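Local coordinates for A-type flavoprotein (Giardia intestinalis, PDB 2Q9U) that scavenges O2, very probably by passing electrons from a flavin mononucleotide in a flavodoxin-like domain to a diiron site in a beta-lactamase-like domain, at residues G252-K257 / H304-G309; L195-T200 / I243-R248. All blocks are in the same frame, centred on the assembly; numbering follows the deposited sequence.

How the interactions relate
Interaction 2 comes first along the chain and closes before interaction 1 opens; their centres lie about 11 Å apart. Interaction 2 packs helix 189-204 against helix 236-250 on the beta-lactamase-like side, and interaction 1 sets the loop that follows helix 236-250 against the end of helix 298-306 in the flavodoxin-like part. Helix 236-250 thus leads from one contact straight into the other, with Gln253 N probably hydrogen-bonded to Arg248 O. Across the junction, Tyr306 OH probably bonds to Glu245 OE2 at 2.8 Å, and the Tyr306 ring packs on Thr200. Together the two contacts join the diiron and flavin halves of the chain.

Interaction 1: residues G252-K257 / H304-G309; sequences GQHCQK and HTYDSG
His254 lays its CD2 corner over the centre of the Tyr306 ring, 3.5 Å above its plane. The rings are inclined by 45°, and their centroids are 4.6 Å apart. With CG between the backbone N and the carbonyl carbon, the imidazole turns toward segment 304-309, which also brings His254 NE2 to 2.9 Å from Tyr306 O. Histidine suits this place because its flat ring can lie on a phenol while its polar edge tolerates a nearby backbone carbonyl. Cys255 completes this close-packed part: its sulfur, 3.7 Å above the imidazole plane near the rim, sits 3.6 Å from Ser308 O. A small, polarisable side chain fits between ring and backbone here.

One direct hydrogen bond joins the two backbones, from Gln256 N to Asp307 O at 3.0 Å. It is bent, with an N-H...O angle of 144°, and the donor stands above the carbonyl plane.

Against that tight cluster, the Gln256 side of the contact is loose and opens toward solvent. The Gln256 chain bends beyond CG, and its amide is turned 77° from the Asp307 carboxylate. A water accepts from Gln256 NE2 and donates to Asp307 OD2 at 2.9 Å, so these two polar ends are bridged by water instead of meeting directly. Glutamine suits this exposed place because its long amide can reach the water. Asp307 OD1 turns to a salt bridge with Lys258.

Ser308 OG donates to His304 O, 2.7 Å, tying the residue to the backbone four positions earlier, and also bonds to Thr260 of strand 258-263. Lys342 gathers the carbonyls of Thr305, Tyr306 and Ser308, while Trp249 meets both His254 and Tyr306 from helix 236-250. The contact thus lies where the interdomain loop enters strand 258-263 of the parallel flavodoxin-like sheet and helix 298-306 leads into the adjacent strand 310-314.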
loop_
_atom_site.group_PDB
_atom_site.type_symbol
_atom_site.label_atom_id
_atom_site.label_comp_id
_atom_site.label_asym_id
_atom_site.label_seq_id
_atom_site.Cartn_x
_atom_site.Cartn_y
_atom_site.Cartn_z
ATOM N N GLY A 252 20.842 -8.282 -27.930
ATOM C CA GLY A 252 20.365 -6.901 -27.989
ATOM C C GLY A 252 19.359 -6.655 -29.098
ATOM O O GLY A 252 19.169 -5.515 -29.544
ATOM N N GLN A 253 18.673 -7.717 -29.510
ATOM C CA GLN A 253 17.721 -7.651 -30.595
ATOM C C GLN A 253 16.282 -7.721 -30.078
ATOM O O GLN A 253 15.365 -8.039 -30.846
ATOM C CB GLN A 253 17.985 -8.818 -31.564
ATOM C CG GLN A 253 19.354 -8.748 -32.229
ATOM C CD GLN A 253 19.738 -10.057 -32.906
ATOM O OE1 GLN A 253 19.071 -11.085 -32.740
ATOM N NE2 GLN A 253 20.813 -10.021 -33.669
ATOM N N HIS A 254 16.100 -7.438 -28.785
ATOM C CA HIS A 254 14.814 -7.647 -28.097
ATOM C C HIS A 254 13.908 -6.411 -28.099
ATOM O O HIS A 254 12.796 -6.432 -27.533
ATOM C CB HIS A 254 15.046 -8.102 -26.640
ATOM C CG HIS A 254 15.842 -7.124 -25.828
ATOM N ND1 HIS A 254 17.139 -6.779 -26.135
ATOM C CD2 HIS A 254 15.500 -6.369 -24.755
ATOM C CE1 HIS A 254 17.571 -5.867 -25.277
ATOM N NE2 HIS A 254 16.592 -5.606 -24.425
ATOM N N CYS A 255 14.344 -5.334 -28.734
ATOM C CA CYS A 255 13.574 -4.110 -28.568
ATOM C C CYS A 255 12.343 -3.974 -29.495
ATOM O O CYS A 255 12.201 -4.672 -30.523
ATOM C CB CYS A 255 14.507 -2.899 -28.466
ATOM S SG CYS A 255 15.688 -3.055 -26.978
ATOM N N GLN A 256 11.406 -3.128 -29.083
ATOM C CA GLN A 256 10.191 -2.914 -29.847
ATOM C C GLN A 256 10.148 -1.462 -30.323
ATOM O O GLN A 256 10.913 -0.629 -29.826
ATOM C CB GLN A 256 8.961 -3.227 -28.989
ATOM C CG GLN A 256 8.927 -4.637 -28.402
ATOM C CD GLN A 256 8.534 -5.705 -29.413
ATOM O OE1 GLN A 256 8.432 -5.445 -30.620
ATOM N NE2 GLN A 256 8.296 -6.922 -28.916
ATOM N N LYS A 257 9.273 -1.170 -31.287
ATOM C CA LYS A 257 9.003 0.197 -31.698
ATOM C C LYS A 257 8.120 0.767 -30.576
ATOM O O LYS A 257 6.886 0.717 -30.644
ATOM C CB LYS A 257 8.269 0.223 -33.047
ATOM C CG LYS A 257 9.112 -0.265 -34.238
ATOM C CD LYS A 257 8.303 -0.130 -35.541
ATOM C CE LYS A 257 8.961 -0.856 -36.712
ATOM N NZ LYS A 257 8.111 -0.808 -37.955
ATOM N N HIS A 304 9.478 -2.279 -18.740
ATOM C CA HIS A 304 9.173 -1.485 -19.910
ATOM C C HIS A 304 10.391 -0.926 -20.608
ATOM O O HIS A 304 10.438 -0.920 -21.826
ATOM C CB HIS A 304 8.085 -0.421 -19.614
ATOM C CG HIS A 304 6.736 -1.036 -19.425
ATOM N ND1 HIS A 304 6.048 -1.628 -20.462
ATOM C CD2 HIS A 304 5.970 -1.208 -18.320
ATOM C CE1 HIS A 304 4.895 -2.101 -20.017
ATOM N NE2 HIS A 304 4.833 -1.871 -18.718
ATOM N N THR A 305 11.380 -0.498 -19.837
ATOM C CA THR A 305 12.644 -0.008 -20.406
ATOM C C THR A 305 13.424 -1.121 -21.126
ATOM O O THR A 305 14.110 -0.844 -22.120
ATOM C CB THR A 305 13.544 0.684 -19.352
ATOM O OG1 THR A 305 13.827 -0.210 -18.256
ATOM C CG2 THR A 305 12.871 1.962 -18.801
ATOM N N TYR A 306 13.376 -2.328 -20.584
ATOM C CA TYR A 306 13.852 -3.546 -21.250
ATOM C C TYR A 306 13.674 -3.581 -22.786
ATOM O O TYR A 306 14.601 -3.758 -23.498
ATOM C CB TYR A 306 13.250 -4.784 -20.582
ATOM C CG TYR A 306 13.482 -6.120 -21.250
ATOM C CD1 TYR A 306 14.646 -6.783 -21.109
ATOM C CD2 TYR A 306 12.497 -6.730 -21.990
ATOM C CE1 TYR A 306 14.843 -8.015 -21.701
ATOM C CE2 TYR A 306 12.675 -7.921 -22.589
ATOM C CZ TYR A 306 13.862 -8.570 -22.433
ATOM O OH TYR A 306 14.057 -9.767 -23.000
ATOM N N ASP A 307 12.452 -3.338 -23.236
ATOM C CA ASP A 307 12.096 -3.583 -24.629
ATOM C C ASP A 307 11.554 -2.319 -25.289
ATOM O O ASP A 307 10.805 -2.388 -26.264
ATOM C CB ASP A 307 11.068 -4.710 -24.729
ATOM C CG ASP A 307 9.722 -4.326 -24.145
ATOM O OD1 ASP A 307 9.628 -3.245 -23.528
ATOM O OD2 ASP A 307 8.759 -5.106 -24.304
ATOM N N SER A 308 11.938 -1.165 -24.752
ATOM C CA SER A 308 11.694 0.114 -25.420
ATOM C C SER A 308 12.850 0.385 -26.374
ATOM O O SER A 308 14.011 0.047 -26.076
ATOM C CB SER A 308 11.610 1.264 -24.389
ATOM O OG SER A 308 10.490 1.121 -23.540
ATOM N N GLY A 309 12.527 1.025 -27.490
ATOM C CA GLY A 309 13.511 1.487 -28.457
ATOM C C GLY A 309 14.039 2.849 -28.050
ATOM O O GLY A 309 15.091 3.259 -28.512
HETATM O O HOH W 1 8.959 -7.511 -25.968
#

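Interaction 2: residues L195-T200 / I243-R248; sequences LFKEYT and IAEYDR. With NO3 (nitrate ion), chain C.
Between Lys197 and Glu245 a water stands where a salt bridge might be expected: it accepts from Lys197 NZ and donates to Glu245 OE1, each at 2.9 Å, while NZ and OE1 themselves stay 4.3 Å apart. The two side chains cross at about a right angle, Lys197 CE lying 3.6 Å from Glu245 OE1. That oxygen also takes a 2.8 Å salt bridge from Arg248 NH2; the NH2 comes from the anti side of the carboxylate, somewhat out of its plane, while OE1 lies near the guanidinium plane. With OE2 taken up by Tyr306 OH and two cations nearby, the buried glutamate would be expected to stay ionised.

Segments 195-200 and 243-248 point the same general way, crossing at -32° with axes 11.2 Å apart at closest approach. In this beta-lactamase-like domain such a spacing leaves room for large aromatic side chains. Helix 189-204 also carries Tyr199, which touches the diiron cluster; its OH lies 3.0 Å from O2 of a nitrate ion, probably from the crystallisation liquor, a weak and unsettled bond. Phe196, its CG trans to the backbone N (chi1 172°), puts CZ over the centre of the Tyr246 ring, 3.3 Å above its plane, the rings inclined at 39°. Glu245 CG touches the Phe196 edge.

Thr200 OG1 meets the Tyr246 edge, 3.3 Å from CE1. Thr200 OG1 donates to Phe196 O, which accepts Thr200 N from the opposite face. A second water donates to Phe196 O and accepts from Tyr246 OH, so tyrosine supplies both packing surface and a polar tip. Phe173 meets Tyr246 edge-to-face, and its backbone N bonds to that hydroxyl.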
loop_
_atom_site.group_PDB
_atom_site.type_symbol
_atom_site.label_atom_id
_atom_site.label_comp_id
_atom_site.label_asym_id
_atom_site.label_seq_id
_atom_site.Cartn_x
_atom_site.Cartn_y
_atom_site.Cartn_z
ATOM N N LEU A 195 5.580 -12.372 -18.017
ATOM C CA LEU A 195 6.281 -12.498 -16.730
ATOM C C LEU A 195 7.714 -13.001 -16.921
ATOM O O LEU A 195 8.624 -12.650 -16.142
ATOM C CB LEU A 195 5.482 -13.418 -15.795
ATOM C CG LEU A 195 4.124 -12.833 -15.349
ATOM C CD1 LEU A 195 3.357 -13.910 -14.568
ATOM C CD2 LEU A 195 4.299 -11.544 -14.498
ATOM N N PHE A 196 7.912 -13.813 -17.971
ATOM C CA PHE A 196 9.247 -14.325 -18.334
ATOM C C PHE A 196 10.140 -13.122 -18.688
ATOM O O PHE A 196 11.297 -13.039 -18.273
ATOM C CB PHE A 196 9.097 -15.295 -19.513
ATOM C CG PHE A 196 10.406 -15.770 -20.130
ATOM C CD1 PHE A 196 11.069 -15.007 -21.095
ATOM C CD2 PHE A 196 10.941 -17.011 -19.775
ATOM C CE1 PHE A 196 12.253 -15.479 -21.692
ATOM C CE2 PHE A 196 12.112 -17.496 -20.383
ATOM C CZ PHE A 196 12.763 -16.726 -21.327
ATOM N N LYS A 197 9.578 -12.180 -19.447
ATOM C CA LYS A 197 10.274 -10.912 -19.772
ATOM C C LYS A 197 10.511 -10.028 -18.553
ATOM O O LYS A 197 11.581 -9.405 -18.412
ATOM C CB LYS A 197 9.510 -10.117 -20.832
ATOM C CG LYS A 197 9.587 -10.718 -22.224
ATOM C CD LYS A 197 8.709 -9.899 -23.194
ATOM C CE LYS A 197 8.574 -10.565 -24.544
ATOM N NZ LYS A 197 7.600 -9.848 -25.454
ATOM N N GLU A 198 9.531 -9.971 -17.651
ATOM C CA GLU A 198 9.727 -9.164 -16.446
ATOM C C GLU A 198 10.891 -9.752 -15.626
ATOM O O GLU A 198 11.713 -9.015 -15.048
ATOM C CB GLU A 198 8.436 -9.097 -15.612
ATOM C CG GLU A 198 8.456 -7.982 -14.552
ATOM C CD GLU A 198 7.193 -7.978 -13.719
ATOM O OE1 GLU A 198 6.950 -8.985 -13.028
ATOM O OE2 GLU A 198 6.445 -6.981 -13.767
ATOM N N TYR A 199 10.933 -11.082 -15.545
ATOM C CA TYR A 199 12.020 -11.744 -14.795
ATOM C C TYR A 199 13.385 -11.438 -15.433
ATOM O O TYR A 199 14.359 -11.072 -14.741
ATOM C CB TYR A 199 11.783 -13.251 -14.743
ATOM C CG TYR A 199 12.722 -13.938 -13.805
ATOM C CD1 TYR A 199 14.007 -14.316 -14.219
ATOM C CD2 TYR A 199 12.323 -14.231 -12.488
ATOM C CE1 TYR A 199 14.893 -14.971 -13.343
ATOM C CE2 TYR A 199 13.188 -14.889 -11.611
ATOM C CZ TYR A 199 14.475 -15.249 -12.043
ATOM O OH TYR A 199 15.309 -15.890 -11.147
ATOM N N THR A 200 13.455 -11.583 -16.750
ATOM C CA THR A 200 14.686 -11.290 -17.503
ATOM C C THR A 200 15.178 -9.861 -17.247
ATOM O O THR A 200 16.353 -9.631 -16.909
ATOM C CB THR A 200 14.474 -11.476 -19.009
ATOM O OG1 THR A 200 13.927 -12.773 -19.242
ATOM C CG2 THR A 200 15.818 -11.367 -19.732
ATOM N N ILE A 243 13.112 -19.693 -25.519
ATOM C CA ILE A 243 14.489 -19.729 -26.013
ATOM C C ILE A 243 14.754 -18.568 -26.974
ATOM O O ILE A 243 15.786 -17.886 -26.840
ATOM C CB ILE A 243 14.832 -21.085 -26.681
ATOM C CG1 ILE A 243 14.863 -22.192 -25.620
ATOM C CG2 ILE A 243 16.208 -21.012 -27.366
ATOM C CD1 ILE A 243 14.828 -23.608 -26.185
ATOM N N ALA A 244 13.820 -18.344 -27.903
ATOM C CA ALA A 244 13.956 -17.248 -28.901
ATOM C C ALA A 244 14.055 -15.857 -28.262
ATOM O O ALA A 244 14.835 -15.017 -28.731
ATOM C CB ALA A 244 12.839 -17.282 -29.900
ATOM N N GLU A 245 13.282 -15.613 -27.199
ATOM C CA GLU A 245 13.358 -14.330 -26.478
ATOM C C GLU A 245 14.718 -14.142 -25.789
ATOM O O GLU A 245 15.335 -13.074 -25.898
ATOM C CB GLU A 245 12.213 -14.215 -25.459
ATOM C CG GLU A 245 12.213 -12.884 -24.632
ATOM C CD GLU A 245 11.941 -11.639 -25.473
ATOM O OE1 GLU A 245 11.322 -11.763 -26.550
ATOM O OE2 GLU A 245 12.336 -10.531 -25.050
ATOM N N TYR A 246 15.171 -15.147 -25.036
ATOM C CA TYR A 246 16.514 -15.089 -24.450
ATOM C C TYR A 246 17.593 -14.865 -25.518
ATOM O O TYR A 246 18.551 -14.096 -25.320
ATOM C CB TYR A 246 16.825 -16.378 -23.695
ATOM C CG TYR A 246 16.437 -16.416 -22.252
ATOM C CD1 TYR A 246 16.036 -15.266 -21.556
ATOM C CD2 TYR A 246 16.514 -17.620 -21.550
ATOM C CE1 TYR A 246 15.685 -15.332 -20.205
ATOM C CE2 TYR A 246 16.187 -17.697 -20.221
ATOM C CZ TYR A 246 15.773 -16.557 -19.546
ATOM O OH TYR A 246 15.470 -16.687 -18.217
ATOM N N ASP A 247 17.442 -15.541 -26.647
ATOM C CA ASP A 247 18.424 -15.396 -27.738
ATOM C C ASP A 247 18.472 -13.966 -28.292
ATOM O O ASP A 247 19.557 -13.392 -28.431
ATOM C CB ASP A 247 18.143 -16.392 -28.860
ATOM C CG ASP A 247 19.236 -16.376 -29.923
ATOM O OD1 ASP A 247 20.398 -16.629 -29.550
ATOM O OD2 ASP A 247 18.935 -16.067 -31.102
ATOM N N ARG A 248 17.306 -13.402 -28.603
ATOM C CA ARG A 248 17.232 -12.027 -29.072
ATOM C C ARG A 248 17.793 -11.094 -28.016
ATOM O O ARG A 248 18.667 -10.277 -28.307
ATOM C CB ARG A 248 15.801 -11.623 -29.448
ATOM C CG ARG A 248 15.328 -12.160 -30.806
ATOM C CD ARG A 248 13.935 -11.601 -31.173
ATOM N NE ARG A 248 12.956 -11.840 -30.098
ATOM C CZ ARG A 248 12.127 -12.881 -30.043
ATOM N NH1 ARG A 248 12.144 -13.805 -31.005
ATOM N NH2 ARG A 248 11.284 -13.011 -29.022
HETATM N N NO3 C . 15.740 -14.746 -8.099
HETATM O O1 NO3 C . 15.074 -13.542 -8.004
HETATM O O2 NO3 C . 14.993 -15.890 -8.208
HETATM O O3 NO3 C . 17.115 -14.833 -8.140
HETATM O O HOH W 2 13.101 -15.347 -17.390
HETATM O O HOH W 3 8.650 -11.517 -27.577
#